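Local coordinates for protein GH3 beta-N-acetylglucosaminidase (Paenibacillaceae, PDB 6K5J) that probably cleaves beta-linked N-acetylglucosamine residues from the ends of chito-oligosaccharides, as a family 3 glycoside hydrolase, at residues A[271-274]-A[275-278]; A[300-303]-A[304-308]; A[285-288]-A[289-292]; A[139-143]-A[144-148]; A[35-38]-A[39-43]. All blocks are in the same frame, centred on the assembly; numbering follows the deposited sequence.

Interaction 1. Residues A[271-274]-A[275-278]; sequences EMNA and ISKF. With NAG (2-acetamido-2-deoxy-beta-D-glucopyranose), chain B.
S276 turns its hydroxyl back onto the chain before the helix and donates from OG to E271 O at 2.9 Å. The hydroxyl stands above the carbonyl plane, off the lone pairs. It can do so because OG lies between the backbone N and the carbonyl carbon (chi1 56°). M272 is the N-cap residue, and its carbonyl takes two donors. S276 N reaches M272 O at 2.8 Å in a nearly straight bond, and I275 N reaches the same oxygen at 2.9 Å from above the carbonyl plane. One residue on, K277 N donates to N273 O at 3.1 Å. A274 O is buried but has no polar partner in the model. F278 CD1 comes to 3.6 Å from A274 O. N273 O lies at the edge of the same ring, near its plane.

Other polar ends are satisfied further off. E271 OE1 accepts from H300 N and R301 N, and E271 OE2 forms a salt bridge with R304. N273 ND2 makes a weak bond to H196 O.

The end of the M272 side chain leads away from the helix, to the sugar. Its chi1 (-68°) and extended chi2 carry SD to 3.2 Å from NAG O1, and the bend at chi3 (81°) places CE 3.6 Å from that oxygen. The sugar is hydrogen-bonded to D83, R152, K182, H183 and D268. This is a short helix with M272 at its N-cap, its first turn tied to E271 O by the S276 hydroxyl, consistent with a place at the sugar site of the family 3 TIM-barrel domain.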
loop_
_atom_site.group_PDB
_atom_site.type_symbol
_atom_site.label_atom_id
_atom_site.label_comp_id
_atom_site.label_asym_id
_atom_site.label_seq_id
_atom_site.Cartn_x
_atom_site.Cartn_y
_atom_site.Cartn_z
ATOM N N GLU A 271 0.164 -10.282 13.420
ATOM C CA GLU A 271 -0.097 -11.625 12.907
ATOM C C GLU A 271 0.918 -12.064 11.857
ATOM O O GLU A 271 0.980 -13.258 11.549
ATOM C CB GLU A 271 -1.520 -11.693 12.340
ATOM C CG GLU A 271 -2.584 -11.175 13.310
ATOM C CD GLU A 271 -3.925 -11.822 13.090
ATOM O OE1 GLU A 271 -4.954 -11.198 13.416
ATOM O OE2 GLU A 271 -3.947 -12.965 12.582
ATOM N N MET A 272 1.714 -11.139 11.312
ATOM C CA MET A 272 2.744 -11.486 10.337
ATOM C C MET A 272 3.780 -12.435 10.943
ATOM O O MET A 272 4.098 -12.365 12.136
ATOM C CB MET A 272 3.435 -10.218 9.818
ATOM C CG MET A 272 2.543 -9.313 8.953
ATOM S SD MET A 272 3.184 -7.615 8.836
ATOM C CE MET A 272 4.440 -7.829 7.572
ATOM N N ASN A 273 4.315 -13.326 10.094
ATOM C CA ASN A 273 5.255 -14.350 10.550
ATOM C C ASN A 273 6.428 -13.753 11.316
ATOM O O ASN A 273 6.913 -14.352 12.280
ATOM C CB ASN A 273 5.794 -15.157 9.364
ATOM C CG ASN A 273 4.897 -16.319 8.986
ATOM O OD1 ASN A 273 3.737 -16.372 9.378
ATOM N ND2 ASN A 273 5.439 -17.262 8.211
ATOM N N ALA A 274 6.911 -12.582 10.891
ATOM C CA ALA A 274 8.076 -12.003 11.550
ATOM C C ALA A 274 7.858 -11.835 13.051
ATOM O O ALA A 274 8.821 -11.904 13.824
ATOM C CB ALA A 274 8.433 -10.666 10.904
ATOM N N ILE A 275 6.613 -11.639 13.482
ATOM C CA ILE A 275 6.276 -11.549 14.901
ATOM C C ILE A 275 5.642 -12.834 15.415
ATOM O O ILE A 275 6.089 -13.394 16.416
ATOM C CB ILE A 275 5.351 -10.342 15.175
ATOM C CG1 ILE A 275 5.975 -9.027 14.680
ATOM C CG2 ILE A 275 5.055 -10.250 16.670
ATOM C CD1 ILE A 275 7.284 -8.666 15.359
ATOM N N SER A 276 4.569 -13.298 14.763
ATOM C CA SER A 276 3.761 -14.369 15.339
ATOM C C SER A 276 4.525 -15.683 15.416
ATOM O O SER A 276 4.295 -16.467 16.339
ATOM C CB SER A 276 2.472 -14.571 14.539
ATOM O OG SER A 276 2.767 -14.832 13.178
ATOM N N LYS A 277 5.429 -15.941 14.474
ATOM C CA LYS A 277 6.152 -17.206 14.463
ATOM C C LYS A 277 7.400 -17.177 15.328
ATOM O O LYS A 277 7.793 -18.214 15.872
ATOM C CB LYS A 277 6.535 -17.587 13.028
ATOM C CG LYS A 277 7.213 -18.947 12.897
ATOM C CD LYS A 277 8.240 -18.966 11.773
ATOM C CE LYS A 277 7.854 -19.962 10.689
ATOM N NZ LYS A 277 8.859 -20.015 9.583
ATOM N N PHE A 278 8.035 -16.017 15.475
ATOM C CA PHE A 278 9.260 -15.930 16.252
ATOM C C PHE A 278 9.045 -15.414 17.668
ATOM O O PHE A 278 9.875 -15.696 18.539
ATOM C CB PHE A 278 10.281 -15.024 15.544
ATOM C CG PHE A 278 10.704 -15.517 14.183
ATOM C CD1 PHE A 278 9.984 -15.179 13.047
ATOM C CD2 PHE A 278 11.832 -16.313 14.042
ATOM C CE1 PHE A 278 10.373 -15.630 11.792
ATOM C CE2 PHE A 278 12.228 -16.766 12.793
ATOM C CZ PHE A 278 11.497 -16.426 11.667
HETATM C C1 NAG B . 1.084 -5.551 6.901
HETATM C C2 NAG B . 1.714 -4.554 5.895
HETATM C C3 NAG B . 1.316 -3.103 6.220
HETATM C C4 NAG B . -0.183 -2.974 6.449
HETATM C C5 NAG B . -0.610 -3.965 7.519
HETATM C C6 NAG B . -2.090 -3.930 7.832
HETATM C C7 NAG B . 3.918 -4.808 4.810
HETATM C C8 NAG B . 5.401 -4.915 5.041
HETATM N N2 NAG B . 3.164 -4.692 5.908
HETATM O O1 NAG B . 1.232 -6.831 6.387
HETATM O O3 NAG B . 1.710 -2.241 5.157
HETATM O O4 NAG B . -0.507 -1.652 6.864
HETATM O O5 NAG B . -0.317 -5.283 7.047
HETATM O O6 NAG B . -2.861 -4.448 6.756
HETATM O O7 NAG B . 3.432 -4.804 3.681
#

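Interaction 2. Residues A[300-303]-A[304-308]; sequences HRYE and RQKAA
R301 and R304 lie against each other through their aliphatic parts, with R301 CB 3.8 Å from R304 CD. R301 CD sits over one face of the R304 guanidinium, and the two guanidinium planes are turned 56° apart. The charged atoms do not meet: R301 NH1 is 5.0 Å from R304 NE. The bends of R301 at chi2 and chi3 turn its end away, while R304 runs extended to a salt bridge with E271. That carboxylate probably eases the closeness of two like charges.

Y302 and Q305 meet on another side of the turn. The two side chains cross at about a right angle, and the ring and amide planes are 77° apart. Q305 OE1 comes to 3.3 Å from Y302 CA, and Q305 NE2 is held by G24 O and V298 O. This is the first turn of helix 302-317, which follows strand 296-298 in the TIM-barrel domain. R301 takes the N-cap position, and its carbonyl accepts from Q305 N at 3.0 Å and, weakly, from R304 N. The next bond, K306 N to Y302 O, is 2.9 Å long and nearly straight.

K306 runs beside Y302, both pointing the same way. K306 CD lies 3.6 Å from Y302 OH. The lysine is bent at chi2 (82°) and chi4, and this shape carries NZ past the phenol to a salt bridge with D41. H300, ahead of the helix, uses ND1 for R51 and meets F49 ring to ring. Y302 also packs on L37 of helix 32-39.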
loop_
_atom_site.group_PDB
_atom_site.type_symbol
_atom_site.label_atom_id
_atom_site.label_comp_id
_atom_site.label_asym_id
_atom_site.label_seq_id
_atom_site.Cartn_x
_atom_site.Cartn_y
_atom_site.Cartn_z
ATOM N N HIS A 300 -6.779 -9.531 12.137
ATOM C CA HIS A 300 -7.670 -10.538 11.557
ATOM C C HIS A 300 -8.342 -11.482 12.553
ATOM O O HIS A 300 -9.573 -11.614 12.556
ATOM C CB HIS A 300 -6.875 -11.341 10.515
ATOM C CG HIS A 300 -6.365 -10.505 9.379
ATOM N ND1 HIS A 300 -7.205 -9.809 8.536
ATOM C CD2 HIS A 300 -5.104 -10.217 8.975
ATOM C CE1 HIS A 300 -6.483 -9.145 7.648
ATOM N NE2 HIS A 300 -5.205 -9.374 7.897
ATOM N N ARG A 301 -7.562 -12.161 13.385
ATOM C CA ARG A 301 -8.076 -13.259 14.195
ATOM C C ARG A 301 -8.463 -12.762 15.581
ATOM O O ARG A 301 -7.606 -12.294 16.339
ATOM C CB ARG A 301 -7.040 -14.378 14.302
ATOM C CG ARG A 301 -6.400 -14.741 12.969
ATOM C CD ARG A 301 -6.010 -16.197 12.921
ATOM N NE ARG A 301 -7.185 -17.039 13.123
ATOM C CZ ARG A 301 -7.141 -18.355 13.285
ATOM N NH1 ARG A 301 -5.974 -18.988 13.266
ATOM N NH2 ARG A 301 -8.266 -19.034 13.467
ATOM N N TYR A 302 -9.751 -12.899 15.919
ATOM C CA TYR A 302 -10.239 -12.453 17.222
ATOM C C TYR A 302 -9.443 -13.061 18.378
ATOM O O TYR A 302 -9.176 -12.385 19.384
ATOM C CB TYR A 302 -11.720 -12.792 17.362
ATOM C CG TYR A 302 -12.292 -12.418 18.700
ATOM C CD1 TYR A 302 -12.748 -11.128 18.947
ATOM C CD2 TYR A 302 -12.373 -13.353 19.727
ATOM C CE1 TYR A 302 -13.265 -10.775 20.180
ATOM C CE2 TYR A 302 -12.891 -13.011 20.963
ATOM C CZ TYR A 302 -13.338 -11.723 21.184
ATOM O OH TYR A 302 -13.849 -11.381 22.415
ATOM N N GLU A 303 -9.085 -14.345 18.268
ATOM C CA GLU A 303 -8.328 -15.002 19.333
ATOM C C GLU A 303 -7.006 -14.293 19.589
ATOM O O GLU A 303 -6.587 -14.140 20.742
ATOM C CB GLU A 303 -8.071 -16.467 18.978
ATOM C CG GLU A 303 -9.322 -17.322 18.872
ATOM C CD GLU A 303 -10.020 -17.192 17.523
ATOM O OE1 GLU A 303 -9.505 -16.453 16.644
ATOM O OE2 GLU A 303 -11.078 -17.840 17.347
ATOM N N ARG A 304 -6.328 -13.866 18.520
ATOM C CA ARG A 304 -5.061 -13.169 18.678
ATOM C C ARG A 304 -5.268 -11.745 19.179
ATOM O O ARG A 304 -4.418 -11.220 19.914
ATOM C CB ARG A 304 -4.304 -13.178 17.354
ATOM C CG ARG A 304 -3.727 -14.549 16.987
ATOM C CD ARG A 304 -3.446 -14.642 15.500
ATOM N NE ARG A 304 -2.620 -15.802 15.177
ATOM C CZ ARG A 304 -1.914 -15.930 14.057
ATOM N NH1 ARG A 304 -1.942 -14.976 13.133
ATOM N NH2 ARG A 304 -1.184 -17.021 13.853
ATOM N N GLN A 305 -6.386 -11.112 18.807
ATOM C CA GLN A 305 -6.698 -9.786 19.335
ATOM C C GLN A 305 -6.913 -9.850 20.844
ATOM O O GLN A 305 -6.370 -9.034 21.595
ATOM C CB GLN A 305 -7.933 -9.213 18.631
ATOM C CG GLN A 305 -7.723 -8.975 17.140
ATOM C CD GLN A 305 -9.016 -8.936 16.350
ATOM O OE1 GLN A 305 -10.097 -9.156 16.894
ATOM N NE2 GLN A 305 -8.905 -8.670 15.045
ATOM N N LYS A 306 -7.697 -10.829 21.306
ATOM C CA LYS A 306 -7.908 -11.005 22.745
ATOM C C LYS A 306 -6.618 -11.400 23.457
ATOM O O LYS A 306 -6.397 -11.002 24.607
ATOM C CB LYS A 306 -8.999 -12.056 22.994
ATOM C CG LYS A 306 -9.718 -11.918 24.342
ATOM C CD LYS A 306 -10.813 -10.858 24.282
ATOM C CE LYS A 306 -11.715 -10.883 25.520
ATOM N NZ LYS A 306 -11.207 -10.040 26.644
ATOM N N ALA A 307 -5.755 -12.177 22.799
ATOM C CA ALA A 307 -4.488 -12.542 23.426
ATOM C C ALA A 307 -3.625 -11.310 23.674
ATOM O O ALA A 307 -3.015 -11.179 24.743
ATOM C CB ALA A 307 -3.740 -13.560 22.567
ATOM N N ALA A 308 -3.562 -10.395 22.700
ATOM C CA ALA A 308 -2.812 -9.152 22.889
ATOM C C ALA A 308 -3.399 -8.320 24.022
ATOM O O ALA A 308 -2.668 -7.813 24.881
ATOM C CB ALA A 308 -2.806 -8.344 21.589
#

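Interaction 3. Residues A[285-288]-A[289-292]; sequences AVQA and VEAG
A291 N donates to Q287 O at 2.9 Å, E290 N to V286 O at 3.0 Å and V289 N to A285 O at 3.1 Å. These bonds carry the last turns of helix 281-291. G292 N closes the end with a weak bond to A288 O at 3.1 Å and a second bond, to V289 O at 3.0 Å. The phi of G292 is positive (133°), and the pattern is a Schellman motif. Glycine, with no CB, avoids the carbonyl oxygen before it at these angles.

E290 lies beside V286, both pointing the same way. E290 CG comes to 3.3 Å from V286 O, and E290 OE1 is 3.9 Å from V286 CG1. The carboxylate also makes a long, weak ion pair with R320. Q287 and E290 cross at a slant, with Q287 CG 4.0 Å from E290 OE1.

Toward helix 302-317 and strand 296-298 the packing is apolar. A285 packs on A308, V286 on A311 and A315, and V289 on L312. A285, A288 and V289 also touch I296. V289 O and G292 O accept from R325 and R256. The chemistry implies a helix end set by its backbone, with alanines and valines that probably allow close packing.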
loop_
_atom_site.group_PDB
_atom_site.type_symbol
_atom_site.label_atom_id
_atom_site.label_comp_id
_atom_site.label_asym_id
_atom_site.label_seq_id
_atom_site.Cartn_x
_atom_site.Cartn_y
_atom_site.Cartn_z
ATOM N N ALA A 285 2.861 -8.124 21.594
ATOM C CA ALA A 285 2.143 -6.920 22.007
ATOM C C ALA A 285 2.835 -6.250 23.189
ATOM O O ALA A 285 3.086 -5.040 23.176
ATOM C CB ALA A 285 0.701 -7.271 22.370
ATOM N N VAL A 286 3.137 -7.031 24.227
ATOM C CA VAL A 286 3.813 -6.499 25.410
ATOM C C VAL A 286 5.165 -5.920 25.027
ATOM O O VAL A 286 5.527 -4.811 25.434
ATOM C CB VAL A 286 3.951 -7.599 26.483
ATOM C CG1 VAL A 286 4.784 -7.102 27.667
ATOM C CG2 VAL A 286 2.581 -8.063 26.936
ATOM N N GLN A 287 5.933 -6.660 24.230
ATOM C CA GLN A 287 7.269 -6.200 23.878
ATOM C C GLN A 287 7.230 -4.966 22.987
ATOM O O GLN A 287 8.132 -4.120 23.063
ATOM C CB GLN A 287 8.047 -7.322 23.201
ATOM C CG GLN A 287 8.705 -8.267 24.186
ATOM C CD GLN A 287 9.337 -9.454 23.504
ATOM O OE1 GLN A 287 8.849 -10.580 23.610
ATOM N NE2 GLN A 287 10.427 -9.211 22.797
ATOM N N ALA A 288 6.197 -4.840 22.146
ATOM C CA ALA A 288 6.054 -3.641 21.321
ATOM C C ALA A 288 5.808 -2.399 22.173
ATOM O O ALA A 288 6.392 -1.338 21.919
ATOM C CB ALA A 288 4.916 -3.835 20.319
ATOM N N VAL A 289 4.936 -2.496 23.172
ATOM C CA VAL A 289 4.727 -1.351 24.055
ATOM C C VAL A 289 6.013 -1.034 24.808
ATOM O O VAL A 289 6.421 0.127 24.913
ATOM C CB VAL A 289 3.556 -1.613 25.021
ATOM C CG1 VAL A 289 3.521 -0.534 26.102
ATOM C CG2 VAL A 289 2.224 -1.661 24.249
ATOM N N GLU A 290 6.697 -2.069 25.305
ATOM C CA GLU A 290 7.953 -1.836 26.019
ATOM C C GLU A 290 8.979 -1.159 25.120
ATOM O O GLU A 290 9.760 -0.319 25.580
ATOM C CB GLU A 290 8.497 -3.155 26.559
ATOM C CG GLU A 290 7.688 -3.715 27.725
ATOM C CD GLU A 290 8.288 -5.004 28.268
ATOM O OE1 GLU A 290 8.472 -5.948 27.468
ATOM O OE2 GLU A 290 8.596 -5.066 29.479
ATOM N N ALA A 291 8.985 -1.501 23.832
ATOM C CA ALA A 291 9.930 -0.886 22.906
ATOM C C ALA A 291 9.595 0.568 22.603
ATOM O O ALA A 291 10.493 1.318 22.202
ATOM C CB ALA A 291 9.992 -1.694 21.601
ATOM N N GLY A 292 8.335 0.982 22.771
ATOM C CA GLY A 292 7.959 2.363 22.540
ATOM C C GLY A 292 6.707 2.584 21.706
ATOM O O GLY A 292 6.303 3.732 21.509
#

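Interaction 4. Residues A[139-143]-A[144-148]; sequences DINNN and PGNPV
N143 to N146 form a type I beta turn, closed by N146 N donating to N143 O at 3.0 Å, and an inverse gamma turn centred on N141 precedes it. The N143 side chain adds a bond of its own: N143 OD1 accepts from G145 N, two residues on, at 3.0 Å. Its CG is anti to the backbone N (chi1 178°), which swings OD1 over to that donor. The donor stands well above the plane of the amide.

N141 and N146 face each other across the loop. N141 OD1 is 3.3 Å from N146 CB, and the two amide planes are 38° apart. N141 OD1 itself accepts from G150 N. A single water ties the two arms: N141 ND2 donates to it at 3.2 Å, and it donates to P144 O and to N146 O, the latter at 2.8 Å.

The loop lies between strand 132-133 and helix 158-174 of the TIM-barrel domain, and V148, within it, touches NAG. V148 O accepts from R152, itself hydrogen-bonded to NAG. N146 OD1 accepts from V148 N at 2.9 Å, in the plane of its amide, which makes an Asx turn. N146 ND2 is gripped by H187 O and G188 O.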
loop_
_atom_site.group_PDB
_atom_site.type_symbol
_atom_site.label_atom_id
_atom_site.label_comp_id
_atom_site.label_asym_id
_atom_site.label_seq_id
_atom_site.Cartn_x
_atom_site.Cartn_y
_atom_site.Cartn_z
ATOM N N ASP A 139 9.053 3.861 2.241
ATOM C CA ASP A 139 10.129 2.935 1.922
ATOM C C ASP A 139 10.780 3.332 0.602
ATOM O O ASP A 139 10.121 3.824 -0.318
ATOM C CB ASP A 139 9.598 1.504 1.863
ATOM C CG ASP A 139 8.826 1.114 3.122
ATOM O OD1 ASP A 139 9.409 1.166 4.231
ATOM O OD2 ASP A 139 7.637 0.753 3.007
ATOM N N ILE A 140 12.095 3.138 0.526
ATOM C CA ILE A 140 12.892 3.509 -0.638
ATOM C C ILE A 140 13.322 2.209 -1.305
ATOM O O ILE A 140 14.168 1.477 -0.770
ATOM C CB ILE A 140 14.108 4.371 -0.254
ATOM C CG1 ILE A 140 13.669 5.666 0.433
ATOM C CG2 ILE A 140 14.944 4.713 -1.492
ATOM C CD1 ILE A 140 14.766 6.301 1.317
ATOM N N ASN A 141 12.734 1.905 -2.463
ATOM C CA ASN A 141 12.944 0.609 -3.116
ATOM C C ASN A 141 14.224 0.661 -3.949
ATOM O O ASN A 141 14.212 0.764 -5.177
ATOM C CB ASN A 141 11.740 0.231 -3.970
ATOM C CG ASN A 141 11.640 -1.262 -4.201
ATOM O OD1 ASN A 141 11.031 -1.987 -3.409
ATOM N ND2 ASN A 141 12.231 -1.733 -5.296
ATOM N N ASN A 142 15.352 0.615 -3.242
ATOM C CA ASN A 142 16.677 0.598 -3.855
ATOM C C ASN A 142 17.134 -0.814 -4.204
ATOM O O ASN A 142 18.236 -0.981 -4.737
ATOM C CB ASN A 142 17.698 1.230 -2.910
ATOM C CG ASN A 142 17.849 0.435 -1.645
ATOM O OD1 ASN A 142 16.895 0.285 -0.891
ATOM N ND2 ASN A 142 19.030 -0.132 -1.428
ATOM N N ASN A 143 16.332 -1.821 -3.886
ATOM C CA ASN A 143 16.623 -3.214 -4.227
ATOM C C ASN A 143 15.571 -3.722 -5.201
ATOM O O ASN A 143 14.412 -3.927 -4.795
ATOM C CB ASN A 143 16.637 -4.080 -2.968
ATOM C CG ASN A 143 16.887 -5.545 -3.269
ATOM O OD1 ASN A 143 17.200 -5.922 -4.404
ATOM N ND2 ASN A 143 16.777 -6.377 -2.246
ATOM N N PRO A 144 15.909 -3.972 -6.470
ATOM C CA PRO A 144 14.870 -4.391 -7.428
ATOM C C PRO A 144 14.257 -5.739 -7.094
ATOM O O PRO A 144 13.122 -6.005 -7.515
ATOM C CB PRO A 144 15.610 -4.413 -8.778
ATOM C CG PRO A 144 17.072 -4.582 -8.419
ATOM C CD PRO A 144 17.253 -3.906 -7.075
ATOM N N GLY A 145 14.953 -6.575 -6.318
ATOM C CA GLY A 145 14.441 -7.841 -5.822
ATOM C C GLY A 145 13.466 -7.758 -4.666
ATOM O O GLY A 145 12.941 -8.796 -4.257
ATOM N N ASN A 146 13.196 -6.571 -4.128
ATOM C CA ASN A 146 12.336 -6.460 -2.952
ATOM C C ASN A 146 10.974 -7.101 -3.229
ATOM O O ASN A 146 10.259 -6.657 -4.142
ATOM C CB ASN A 146 12.161 -5.000 -2.544
ATOM C CG ASN A 146 11.469 -4.853 -1.189
ATOM O OD1 ASN A 146 10.473 -5.522 -0.903
ATOM N ND2 ASN A 146 12.008 -3.982 -0.347
ATOM N N PRO A 147 10.590 -8.150 -2.497
ATOM C CA PRO A 147 9.359 -8.878 -2.827
ATOM C C PRO A 147 8.095 -8.320 -2.196
ATOM O O PRO A 147 7.011 -8.835 -2.493
ATOM C CB PRO A 147 9.644 -10.277 -2.268
ATOM C CG PRO A 147 10.432 -9.985 -1.012
ATOM C CD PRO A 147 11.330 -8.796 -1.390
ATOM N N VAL A 148 8.188 -7.310 -1.337
ATOM C CA VAL A 148 7.014 -6.821 -0.629
ATOM C C VAL A 148 6.742 -5.336 -0.864
ATOM O O VAL A 148 5.577 -4.911 -0.754
ATOM C CB VAL A 148 7.120 -7.122 0.886
ATOM C CG1 VAL A 148 8.310 -6.425 1.494
ATOM C CG2 VAL A 148 5.822 -6.749 1.626
HETATM O O HOH W 1 11.032 -4.626 -5.949
#

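Interaction 5. Residues A[35-38]-A[39-43]; sequences RKLI and TEDHV
K36 lies along E40, both side chains pointing the same way. K36 CE comes to 3.1 Å from E40 OE2, and K36 NZ forms a salt bridge to that oxygen at 3.5 Å. Bends at chi3 (120°) and chi4 put CE, rather than NZ, closest to the carboxylate. Both residues are exposed.

T39 grips R35 O twice. T39 N and OG1 are each 2.8 Å from R35 O and reach it from opposite faces of the carbonyl plane. OG1 is placed for this by a chi1 of 68°. K36 O also takes two donors, E40 N and D41 N, so the helix widens as it ends. H42 then turns the chain with positive phi (61°), and V43 N comes back to L37 O at 3.0 Å. A water donates to both I38 O and V43 O and bridges the exit.

V43 folds its methyls under the last turn. V43 CG2 touches L37 CB at 3.9 Å and I38 CG1 at 4.0 Å, crossing I38 at about a right angle. D41 OD1 is held by K306, while D41 OD2 is buried without a polar partner in the model.

Helix 32-39 ends here, just before strand 45-47. L37 and D41 face helix 302-317, I38 and T39 pack on helix 56-72, and H42 rests on helix 13-19.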
loop_
_atom_site.group_PDB
_atom_site.type_symbol
_atom_site.label_atom_id
_atom_site.label_comp_id
_atom_site.label_asym_id
_atom_site.label_seq_id
_atom_site.Cartn_x
_atom_site.Cartn_y
_atom_site.Cartn_z
ATOM N N ARG A 35 -18.739 -5.644 18.216
ATOM C CA ARG A 35 -19.469 -5.072 19.342
ATOM C C ARG A 35 -18.772 -5.362 20.671
ATOM O O ARG A 35 -18.669 -4.480 21.535
ATOM C CB ARG A 35 -20.896 -5.618 19.329
ATOM C CG ARG A 35 -21.868 -4.913 20.237
ATOM C CD ARG A 35 -23.287 -5.436 20.001
ATOM N NE ARG A 35 -23.693 -5.288 18.604
ATOM C CZ ARG A 35 -24.276 -4.199 18.112
ATOM N NH1 ARG A 35 -24.522 -3.161 18.906
ATOM N NH2 ARG A 35 -24.610 -4.143 16.826
ATOM N N LYS A 36 -18.274 -6.588 20.844
ATOM C CA LYS A 36 -17.597 -6.965 22.084
ATOM C C LYS A 36 -16.219 -6.310 22.190
ATOM O O LYS A 36 -15.803 -5.888 23.278
ATOM C CB LYS A 36 -17.489 -8.493 22.166
ATOM C CG LYS A 36 -18.835 -9.147 22.553
ATOM C CD LYS A 36 -18.754 -10.646 22.893
ATOM C CE LYS A 36 -19.211 -10.921 24.319
ATOM N NZ LYS A 36 -20.601 -11.423 24.460
ATOM N N LEU A 37 -15.496 -6.217 21.071
ATOM C CA LEU A 37 -14.219 -5.508 21.074
ATOM C C LEU A 37 -14.398 -4.066 21.535
ATOM O O LEU A 37 -13.587 -3.547 22.311
ATOM C CB LEU A 37 -13.592 -5.541 19.677
ATOM C CG LEU A 37 -13.005 -6.871 19.174
ATOM C CD1 LEU A 37 -12.714 -6.794 17.684
ATOM C CD2 LEU A 37 -11.764 -7.225 19.948
ATOM N N ILE A 38 -15.458 -3.410 21.070
ATOM C CA ILE A 38 -15.670 -2.009 21.410
ATOM C C ILE A 38 -16.209 -1.871 22.828
ATOM O O ILE A 38 -15.674 -1.101 23.630
ATOM C CB ILE A 38 -16.605 -1.344 20.387
ATOM C CG1 ILE A 38 -15.939 -1.265 19.012
ATOM C CG2 ILE A 38 -17.014 0.046 20.878
ATOM C CD1 ILE A 38 -16.924 -0.929 17.888
ATOM N N THR A 39 -17.274 -2.614 23.159
ATOM C CA THR A 39 -17.971 -2.382 24.426
ATOM C C THR A 39 -17.337 -3.130 25.592
ATOM O O THR A 39 -17.356 -2.631 26.720
ATOM C CB THR A 39 -19.444 -2.774 24.310
ATOM O OG1 THR A 39 -19.556 -4.194 24.161
ATOM C CG2 THR A 39 -20.094 -2.079 23.117
ATOM N N GLU A 40 -16.774 -4.309 25.360
ATOM C CA GLU A 40 -16.199 -5.080 26.454
ATOM C C GLU A 40 -14.689 -4.964 26.537
ATOM O O GLU A 40 -14.143 -4.908 27.637
ATOM C CB GLU A 40 -16.603 -6.549 26.328
ATOM C CG GLU A 40 -18.120 -6.700 26.332
ATOM C CD GLU A 40 -18.576 -8.137 26.238
ATOM O OE1 GLU A 40 -17.735 -9.046 26.424
ATOM O OE2 GLU A 40 -19.781 -8.357 25.980
ATOM N N ASP A 41 -13.995 -4.910 25.405
ATOM C CA ASP A 41 -12.548 -4.782 25.439
ATOM C C ASP A 41 -12.073 -3.350 25.244
ATOM O O ASP A 41 -10.877 -3.093 25.378
ATOM C CB ASP A 41 -11.923 -5.697 24.387
ATOM C CG ASP A 41 -12.300 -7.161 24.601
ATOM O OD1 ASP A 41 -12.166 -7.642 25.746
ATOM O OD2 ASP A 41 -12.731 -7.820 23.633
ATOM N N HIS A 42 -12.977 -2.422 24.940
ATOM C CA HIS A 42 -12.659 -0.993 24.896
ATOM C C HIS A 42 -11.580 -0.680 23.858
ATOM O O HIS A 42 -10.728 0.188 24.075
ATOM C CB HIS A 42 -12.235 -0.473 26.279
ATOM C CG HIS A 42 -13.133 -0.904 27.400
ATOM N ND1 HIS A 42 -14.396 -0.380 27.588
ATOM C CD2 HIS A 42 -12.948 -1.803 28.398
ATOM C CE1 HIS A 42 -14.949 -0.938 28.652
ATOM N NE2 HIS A 42 -14.092 -1.802 29.164
ATOM N N VAL A 43 -11.604 -1.384 22.719
ATOM C CA VAL A 43 -10.551 -1.177 21.727
ATOM C C VAL A 43 -10.531 0.280 21.269
ATOM O O VAL A 43 -11.559 0.967 21.223
ATOM C CB VAL A 43 -10.676 -2.101 20.502
ATOM C CG1 VAL A 43 -10.402 -3.558 20.887
ATOM C CG2 VAL A 43 -12.047 -1.916 19.814
HETATM O O HOH W 2 -13.862 1.277 22.586
#

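How the interactions relate
All five contacts belong to the TIM-barrel domain. Interaction 3 is mainly buried, with mostly apolar side chains, interaction 2 is a surface contact, and interactions 1, 4 and 5 are partly buried. Helix 302-317 joins three of them. Interaction 2 meets interaction 5 through K306 and D41, by a salt bridge, and through L37 packing; it meets interaction 3 through A308 on A285. It also meets interaction 1, where E271 holds the backbone before that helix. Interactions 1 and 4 reach the sugar through M272 and V148; their own polar bonds use a hydroxyl, amides and carbonyls. Interactions 4 and 5 lie on opposite sides of the chain's centre, about 38 Å apart between centres.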